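Long-range contacts in sucrose 6(F)-phosphate phosphorylase (Thermoanaerobacterium thermosaccharolyticum DSM 571, PDB 6S9V), which belongs to the alpha-amylase family of carbohydrate-active enzymes and is built round a closed barrel of eight parallel strands wrapped by helices: residues D83-A88 with S201-K206; E195-F200 with Y245-L250. All coordinates share one frame; numbering follows the deposited sequence.

Contact 1: D83-A88 with S201-K206; sequences DIKKMA and SNFGVK
K85 lies against the edge of the F203 ring, its CB near the plane of the ring and 4.2 Å from F203 CD1. K85 CG stands anti to the backbone N (chi1 -175°), and the fully extended chain carries NZ to a water at 2.7 Å. That water reaches N202 OD1 only through a weak, long bond, and this same OD1 sits 3.4 Å above the centre of one face of the F203 ring. A lysine suits the place: its methylenes line an aromatic edge while its charge reaches solvent. Beside this side-chain contact the backbones come close, K85 CA lying 3.4 Å from F203 O in a CA-H...O contact. This carbonyl is buried without a conventional hydrogen-bond partner, so the CH contact is slender compensation. A88 CB rests 3.8 Å from G204 O. G204 is the C-prime residue of the Schellman motif ending helix 187-202; its positive phi (92°) and the nearness of the A88 methyl both demand glycine. Deeper in, the I84 and V205 CG2 methyls pack 4.3 Å apart. Around this joint, W81 stacks on F203, I84 leans on helix 34-44 and strand 51-54, and A88 and V205 touch strand 92-97.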
ATOM      1  N   ASP A  83      -1.134 -16.594 -15.876  1.00 22.30           N
ATOM      2  CA  ASP A  83      -0.790 -16.904 -14.489  1.00 22.69           C
ATOM      3  C   ASP A  83      -1.651 -16.103 -13.518  1.00 23.58           C
ATOM      4  O   ASP A  83      -2.050 -16.611 -12.458  1.00 24.39           O
ATOM      5  CB  ASP A  83       0.693 -16.627 -14.241  1.00 23.19           C
ATOM      6  CG  ASP A  83       1.602 -17.543 -15.046  1.00 26.88           C
ATOM      7  OD1 ASP A  83       1.230 -18.717 -15.263  1.00 28.72           O
ATOM      8  OD2 ASP A  83       2.674 -17.081 -15.479  1.00 26.67           O
ATOM      9  N   ILE A  84      -1.924 -14.836 -13.849  1.00 22.07           N
ATOM     10  CA  ILE A  84      -2.794 -14.002 -13.020  1.00 22.84           C
ATOM     11  C   ILE A  84      -4.227 -14.523 -13.065  1.00 22.56           C
ATOM     12  O   ILE A  84      -4.919 -14.605 -12.041  1.00 20.43           O
ATOM     13  CB  ILE A  84      -2.728 -12.536 -13.492  1.00 25.62           C
ATOM     14  CG1 ILE A  84      -1.293 -12.008 -13.462  1.00 29.98           C
ATOM     15  CG2 ILE A  84      -3.649 -11.647 -12.655  1.00 24.02           C
ATOM     16  CD1 ILE A  84      -0.770 -11.717 -12.109  1.00 30.68           C
ATOM     17  N   LYS A  85      -4.707 -14.832 -14.266  1.00 23.79           N
ATOM     18  CA  LYS A  85      -6.061 -15.347 -14.426  1.00 26.31           C
ATOM     19  C   LYS A  85      -6.262 -16.612 -13.605  1.00 26.03           C
ATOM     20  O   LYS A  85      -7.302 -16.783 -12.960  1.00 25.18           O
ATOM     21  CB  LYS A  85      -6.333 -15.615 -15.902  1.00 32.44           C
ATOM     22  CG  LYS A  85      -7.757 -16.055 -16.221  1.00 45.50           C
ATOM     23  CD  LYS A  85      -7.888 -16.356 -17.705  1.00 62.39           C
ATOM     24  CE  LYS A  85      -9.321 -16.653 -18.108  1.00 75.51           C
ATOM     25  NZ  LYS A  85      -9.420 -16.897 -19.576  1.00 82.42           N
ATOM     26  N   LYS A  86      -5.270 -17.507 -13.612  1.00 26.44           N
ATOM     27  CA  LYS A  86      -5.382 -18.741 -12.846  1.00 28.74           C
ATOM     28  C   LYS A  86      -5.428 -18.449 -11.354  1.00 23.61           C
ATOM     29  O   LYS A  86      -6.234 -19.041 -10.627  1.00 22.86           O
ATOM     30  CB  LYS A  86      -4.212 -19.668 -13.185  1.00 39.32           C
ATOM     31  CG  LYS A  86      -4.155 -20.941 -12.360  1.00 54.55           C
ATOM     32  CD  LYS A  86      -3.113 -21.907 -12.908  1.00 68.32           C
ATOM     33  CE  LYS A  86      -2.862 -23.059 -11.946  1.00 76.76           C
ATOM     34  NZ  LYS A  86      -1.962 -24.091 -12.530  1.00 80.64           N
ATOM     35  N   MET A  87      -4.600 -17.517 -10.889  1.00 21.89           N
ATOM     36  CA  MET A  87      -4.633 -17.135  -9.481  1.00 22.72           C
ATOM     37  C   MET A  87      -5.978 -16.513  -9.121  1.00 22.12           C
ATOM     38  O   MET A  87      -6.501 -16.737  -8.023  1.00 20.92           O
ATOM     39  CB  MET A  87      -3.485 -16.168  -9.176  1.00 25.45           C
ATOM     40  CG  MET A  87      -3.222 -15.938  -7.683  1.00 29.81           C
ATOM     41  SD  MET A  87      -1.868 -14.768  -7.339  1.00 30.90           S
ATOM     42  CE  MET A  87      -0.569 -15.593  -8.247  1.00 29.22           C
ATOM     43  N   ALA A  88      -6.550 -15.723 -10.034  1.00 22.24           N
ATOM     44  CA  ALA A  88      -7.843 -15.098  -9.781  1.00 22.86           C
ATOM     45  C   ALA A  88      -8.964 -16.121  -9.645  1.00 22.10           C
ATOM     46  O   ALA A  88     -10.028 -15.799  -9.103  1.00 22.61           O
ATOM     47  CB  ALA A  88      -8.172 -14.114 -10.902  1.00 23.98           C
ATOM     48  N   SER A 201      -9.674  -6.371 -16.114  1.00 23.20           N
ATOM     49  CA  SER A 201     -10.943  -7.074 -15.968  1.00 25.51           C
ATOM     50  C   SER A 201     -10.956  -8.359 -16.780  1.00 25.64           C
ATOM     51  O   SER A 201     -11.561  -9.358 -16.370  1.00 25.73           O
ATOM     52  CB  SER A 201     -12.088  -6.158 -16.404  1.00 30.55           C
ATOM     53  OG  SER A 201     -13.324  -6.835 -16.342  1.00 38.27           O
ATOM     54  N   ASN A 202     -10.330  -8.336 -17.958  1.00 25.43           N
ATOM     55  CA  ASN A 202     -10.306  -9.509 -18.818  1.00 28.57           C
ATOM     56  C   ASN A 202      -9.639 -10.699 -18.135  1.00 27.77           C
ATOM     57  O   ASN A 202      -9.963 -11.851 -18.441  1.00 27.89           O
ATOM     58  CB  ASN A 202      -9.581  -9.165 -20.122  1.00 34.43           C
ATOM     59  CG  ASN A 202      -9.559 -10.317 -21.098  1.00 46.03           C
ATOM     60  OD1 ASN A 202      -8.555 -11.022 -21.223  1.00 53.24           O
ATOM     61  ND2 ASN A 202     -10.666 -10.517 -21.802  1.00 49.09           N
ATOM     62  N   PHE A 203      -8.700 -10.450 -17.225  1.00 25.33           N
ATOM     63  CA  PHE A 203      -7.969 -11.527 -16.565  1.00 24.21           C
ATOM     64  C   PHE A 203      -8.363 -11.702 -15.101  1.00 25.28           C
ATOM     65  O   PHE A 203      -7.608 -12.298 -14.328  1.00 27.51           O
ATOM     66  CB  PHE A 203      -6.468 -11.296 -16.722  1.00 24.21           C
ATOM     67  CG  PHE A 203      -6.011 -11.348 -18.153  1.00 25.67           C
ATOM     68  CD1 PHE A 203      -5.944 -12.559 -18.822  1.00 27.25           C
ATOM     69  CD2 PHE A 203      -5.664 -10.193 -18.833  1.00 25.38           C
ATOM     70  CE1 PHE A 203      -5.539 -12.621 -20.150  1.00 26.91           C
ATOM     71  CE2 PHE A 203      -5.252 -10.244 -20.157  1.00 26.42           C
ATOM     72  CZ  PHE A 203      -5.189 -11.460 -20.814  1.00 26.95           C
ATOM     73  N   GLY A 204      -9.534 -11.202 -14.707  1.00 26.07           N
ATOM     74  CA  GLY A 204     -10.097 -11.530 -13.414  1.00 27.32           C
ATOM     75  C   GLY A 204      -9.761 -10.602 -12.270  1.00 26.51           C
ATOM     76  O   GLY A 204     -10.149 -10.891 -11.136  1.00 28.64           O
ATOM     77  N   VAL A 205      -9.105  -9.470 -12.544  1.00 22.89           N
ATOM     78  CA  VAL A 205      -8.699  -8.543 -11.491  1.00 22.99           C
ATOM     79  C   VAL A 205      -9.914  -7.780 -10.988  1.00 24.91           C
ATOM     80  O   VAL A 205     -10.683  -7.220 -11.777  1.00 26.33           O
ATOM     81  CB  VAL A 205      -7.625  -7.579 -12.019  1.00 23.54           C
ATOM     82  CG1 VAL A 205      -7.259  -6.542 -10.959  1.00 24.20           C
ATOM     83  CG2 VAL A 205      -6.408  -8.349 -12.460  1.00 24.25           C
ATOM     84  N   LYS A 206     -10.093  -7.752  -9.660  1.00 26.29           N
ATOM     85  CA  LYS A 206     -11.287  -7.187  -9.057  1.00 33.20           C
ATOM     86  C   LYS A 206     -11.053  -5.903  -8.274  1.00 25.67           C
ATOM     87  O   LYS A 206     -11.999  -5.132  -8.087  1.00 23.14           O
ATOM     88  CB  LYS A 206     -11.878  -8.199  -8.058  1.00 47.67           C
ATOM     89  CG  LYS A 206     -12.612  -9.385  -8.637  1.00 62.74           C
ATOM     90  CD  LYS A 206     -13.423 -10.058  -7.531  1.00 77.74           C
ATOM     91  CE  LYS A 206     -14.008 -11.388  -7.971  1.00 89.61           C
ATOM     92  NZ  LYS A 206     -14.792 -11.280  -9.227  1.00 96.55           N
TER
HETATM   93  O   HOH W   1      -8.990 -14.461 -20.744  1.00 43.85           O

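Contact 2: E195-F200 with Y245-L250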
ATOM      1  N   GLU A 195      -8.173   1.428 -21.128  1.00 26.16           N
ATOM      2  CA  GLU A 195      -7.694   0.191 -21.726  1.00 27.86           C
ATOM      3  C   GLU A 195      -7.044  -0.713 -20.686  1.00 24.85           C
ATOM      4  O   GLU A 195      -7.133  -1.939 -20.793  1.00 25.80           O
ATOM      5  CB  GLU A 195      -6.702   0.500 -22.851  1.00 34.52           C
ATOM      6  CG  GLU A 195      -6.121  -0.736 -23.525  1.00 45.62           C
ATOM      7  CD  GLU A 195      -7.183  -1.648 -24.109  1.00 55.42           C
ATOM      8  OE1 GLU A 195      -8.247  -1.140 -24.526  1.00 57.43           O
ATOM      9  OE2 GLU A 195      -6.965  -2.880 -24.126  1.00 57.97           O
ATOM     10  N   VAL A 196      -6.409  -0.133 -19.666  1.00 23.15           N
ATOM     11  CA  VAL A 196      -5.824  -0.954 -18.612  1.00 23.11           C
ATOM     12  C   VAL A 196      -6.920  -1.606 -17.776  1.00 22.16           C
ATOM     13  O   VAL A 196      -6.846  -2.798 -17.467  1.00 23.02           O
ATOM     14  CB  VAL A 196      -4.865  -0.124 -17.740  1.00 25.18           C
ATOM     15  CG1 VAL A 196      -4.253  -1.008 -16.649  1.00 24.72           C
ATOM     16  CG2 VAL A 196      -3.776   0.497 -18.598  1.00 28.03           C
ATOM     17  N   PHE A 197      -7.959  -0.843 -17.406  1.00 21.60           N
ATOM     18  CA  PHE A 197      -9.105  -1.432 -16.712  1.00 23.19           C
ATOM     19  C   PHE A 197      -9.674  -2.610 -17.499  1.00 23.68           C
ATOM     20  O   PHE A 197     -10.002  -3.661 -16.926  1.00 23.10           O
ATOM     21  CB  PHE A 197     -10.198  -0.380 -16.483  1.00 25.91           C
ATOM     22  CG  PHE A 197      -9.901   0.606 -15.375  1.00 27.04           C
ATOM     23  CD1 PHE A 197      -9.235   0.221 -14.224  1.00 25.98           C
ATOM     24  CD2 PHE A 197     -10.318   1.924 -15.487  1.00 29.29           C
ATOM     25  CE1 PHE A 197      -8.974   1.139 -13.208  1.00 26.46           C
ATOM     26  CE2 PHE A 197     -10.062   2.843 -14.481  1.00 27.72           C
ATOM     27  CZ  PHE A 197      -9.397   2.450 -13.340  1.00 25.19           C
ATOM     28  N   LYS A 198      -9.825  -2.444 -18.812  1.00 25.80           N
ATOM     29  CA  LYS A 198     -10.350  -3.522 -19.645  1.00 27.10           C
ATOM     30  C   LYS A 198      -9.439  -4.741 -19.621  1.00 25.02           C
ATOM     31  O   LYS A 198      -9.911  -5.880 -19.506  1.00 23.48           O
ATOM     32  CB  LYS A 198     -10.523  -3.007 -21.073  1.00 29.42           C
ATOM     33  CG  LYS A 198     -11.117  -3.996 -22.038  1.00 37.41           C
ATOM     34  CD  LYS A 198     -11.578  -3.293 -23.304  1.00 47.45           C
ATOM     35  CE  LYS A 198     -12.328  -4.242 -24.223  1.00 56.07           C
ATOM     36  NZ  LYS A 198     -11.372  -5.105 -24.974  1.00 59.23           N
ATOM     37  N   THR A 199      -8.131  -4.522 -19.738  1.00 23.88           N
ATOM     38  CA  THR A 199      -7.170  -5.620 -19.672  1.00 25.48           C
ATOM     39  C   THR A 199      -7.230  -6.319 -18.319  1.00 25.46           C
ATOM     40  O   THR A 199      -7.331  -7.552 -18.248  1.00 28.12           O
ATOM     41  CB  THR A 199      -5.769  -5.079 -19.948  1.00 26.74           C
ATOM     42  OG1 THR A 199      -5.732  -4.531 -21.274  1.00 29.27           O
ATOM     43  CG2 THR A 199      -4.721  -6.181 -19.812  1.00 26.03           C
ATOM     44  N   PHE A 200      -7.179  -5.541 -17.234  1.00 22.25           N
ATOM     45  CA  PHE A 200      -7.265  -6.108 -15.893  1.00 21.23           C
ATOM     46  C   PHE A 200      -8.530  -6.944 -15.740  1.00 22.91           C
ATOM     47  O   PHE A 200      -8.487  -8.085 -15.271  1.00 23.26           O
ATOM     48  CB  PHE A 200      -7.257  -4.999 -14.834  1.00 20.08           C
ATOM     49  CG  PHE A 200      -5.888  -4.368 -14.580  1.00 20.09           C
ATOM     50  CD1 PHE A 200      -4.804  -4.662 -15.380  1.00 21.02           C
ATOM     51  CD2 PHE A 200      -5.707  -3.481 -13.522  1.00 20.66           C
ATOM     52  CE1 PHE A 200      -3.576  -4.087 -15.139  1.00 21.49           C
ATOM     53  CE2 PHE A 200      -4.460  -2.904 -13.270  1.00 20.93           C
ATOM     54  CZ  PHE A 200      -3.403  -3.209 -14.077  1.00 20.50           C
ATOM     55  N   TYR A 245     -16.210  -2.047 -15.443  1.00 30.75           N
ATOM     56  CA  TYR A 245     -15.501  -3.302 -15.665  1.00 30.58           C
ATOM     57  C   TYR A 245     -15.487  -4.200 -14.432  1.00 28.53           C
ATOM     58  O   TYR A 245     -14.693  -5.143 -14.381  1.00 30.55           O
ATOM     59  CB  TYR A 245     -14.057  -3.035 -16.113  1.00 30.84           C
ATOM     60  CG  TYR A 245     -13.944  -2.323 -17.444  1.00 33.03           C
ATOM     61  CD1 TYR A 245     -14.032  -3.024 -18.637  1.00 35.49           C
ATOM     62  CD2 TYR A 245     -13.727  -0.958 -17.505  1.00 35.72           C
ATOM     63  CE1 TYR A 245     -13.931  -2.380 -19.854  1.00 40.55           C
ATOM     64  CE2 TYR A 245     -13.619  -0.305 -18.714  1.00 39.01           C
ATOM     65  CZ  TYR A 245     -13.720  -1.018 -19.885  1.00 44.10           C
ATOM     66  OH  TYR A 245     -13.617  -0.363 -21.094  1.00 51.29           O
ATOM     67  N   GLY A 246     -16.325  -3.921 -13.436  1.00 25.13           N
ATOM     68  CA  GLY A 246     -16.378  -4.748 -12.245  1.00 26.57           C
ATOM     69  C   GLY A 246     -15.249  -4.550 -11.263  1.00 27.32           C
ATOM     70  O   GLY A 246     -14.948  -5.464 -10.488  1.00 26.57           O
ATOM     71  N   ILE A 247     -14.601  -3.390 -11.276  1.00 26.68           N
ATOM     72  CA  ILE A 247     -13.407  -3.148 -10.468  1.00 24.61           C
ATOM     73  C   ILE A 247     -13.714  -2.112  -9.392  1.00 22.52           C
ATOM     74  O   ILE A 247     -14.318  -1.070  -9.676  1.00 23.10           O
ATOM     75  CB  ILE A 247     -12.231  -2.695 -11.351  1.00 26.64           C
ATOM     76  CG1 ILE A 247     -11.845  -3.815 -12.317  1.00 27.40           C
ATOM     77  CG2 ILE A 247     -11.039  -2.307 -10.491  1.00 27.67           C
ATOM     78  CD1 ILE A 247     -10.780  -3.428 -13.333  1.00 30.77           C
ATOM     79  N   GLU A 248     -13.282  -2.391  -8.164  1.00 22.67           N
ATOM     80  CA  GLU A 248     -13.301  -1.412  -7.081  1.00 23.93           C
ATOM     81  C   GLU A 248     -11.920  -0.765  -6.979  1.00 22.56           C
ATOM     82  O   GLU A 248     -10.907  -1.430  -7.203  1.00 21.72           O
ATOM     83  CB  GLU A 248     -13.654  -2.065  -5.745  1.00 27.57           C
ATOM     84  CG  GLU A 248     -15.038  -2.705  -5.670  1.00 35.29           C
ATOM     85  CD  GLU A 248     -16.124  -1.751  -5.183  1.00 42.22           C
ATOM     86  OE1 GLU A 248     -15.822  -0.565  -4.916  1.00 42.03           O
ATOM     87  OE2 GLU A 248     -17.286  -2.201  -5.069  1.00 46.36           O
ATOM     88  N   LEU A 249     -11.885   0.527  -6.658  1.00 21.53           N
ATOM     89  CA  LEU A 249     -10.634   1.272  -6.555  1.00 20.58           C
ATOM     90  C   LEU A 249     -10.206   1.388  -5.097  1.00 20.32           C
ATOM     91  O   LEU A 249     -11.028   1.642  -4.214  1.00 21.50           O
ATOM     92  CB  LEU A 249     -10.763   2.674  -7.156  1.00 22.89           C
ATOM     93  CG  LEU A 249     -11.102   2.753  -8.650  1.00 26.99           C
ATOM     94  CD1 LEU A 249     -11.128   4.201  -9.121  1.00 30.42           C
ATOM     95  CD2 LEU A 249     -10.140   1.941  -9.495  1.00 27.48           C
ATOM     96  N   LEU A 250      -8.908   1.196  -4.857  1.00 20.12           N
ATOM     97  CA  LEU A 250      -8.282   1.394  -3.551  1.00 18.43           C
ATOM     98  C   LEU A 250      -7.267   2.519  -3.715  1.00 19.51           C
ATOM     99  O   LEU A 250      -6.292   2.376  -4.461  1.00 19.84           O
ATOM    100  CB  LEU A 250      -7.617   0.103  -3.069  1.00 17.04           C
ATOM    101  CG  LEU A 250      -6.770   0.126  -1.803  1.00 19.10           C
ATOM    102  CD1 LEU A 250      -7.491   0.748  -0.625  1.00 21.30           C
ATOM    103  CD2 LEU A 250      -6.336  -1.306  -1.489  1.00 19.86           C
TER
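Packing of an outer helix against the entry to a barrel strand brings these segments together: helix 187-202 meets the turn that ends helix 230-244 and the start of strand 248-251. Y245 spreads one ring face over the helix backbone, with K198 CA 3.7 Å above its plane toward the rim and the carbonyl carbon of F197 over the same face. The two CB atoms reach the same face at different atoms: F197 CB is 3.7 Å from Y245 CD2, and K198 CB 3.7 Å from Y245 CE1. Tyrosine fits this margin, since its flat ring covers the helix and its hydroxyl lies out beside the K198 chain, whose CG is anti to the backbone N (chi1 -177°).

Further inward, aliphatic and aromatic side chains dominate. I247 sends its CD1 to the helix, 3.7 Å from F197 O and 4.1 Å from F200 CB; it also meets the F197 ring obliquely. Across the far end of that ring, L249 runs at about a right angle, its CD2 3.9 Å from F197 CZ. Branched aliphatic residues thus fill the space around a large aromatic one. On the remote side of the helix, T199 OG1 and T199 N grip E195 O from opposite faces of its plane. G246, with positive phi, is the C-prime residue of the Schellman motif that turns the chain from helix 230-244 toward the strand. Such an apolar layer, to which V208, A242 and L97 also contribute, between parallel strands and surrounding helices is typical of the beta/alpha (TIM) barrel of alpha-amylase family enzymes.

Contacts 1 and 2 lie 11 Å apart, centre to centre, on the same side of the chain's centre, and both use helix 187-202: contact 2 its last turns, contact 1 its end and the turn beyond. Their segments alternate along the chain, in the order 83-88, 195-200, 201-206, 245-250. The helix packs on the approach to strand 248-251, while the turn that follows it meets helix 81-88. The contacts also touch directly, through a probable hydrogen bond of S201 OG to Y245 O and another between E248 N and K206 O, where strands 207-210 and 248-251 begin side by side. Together they join helix 81-88, helix 187-202 and the start of strand 248-251 on one side of the barrel.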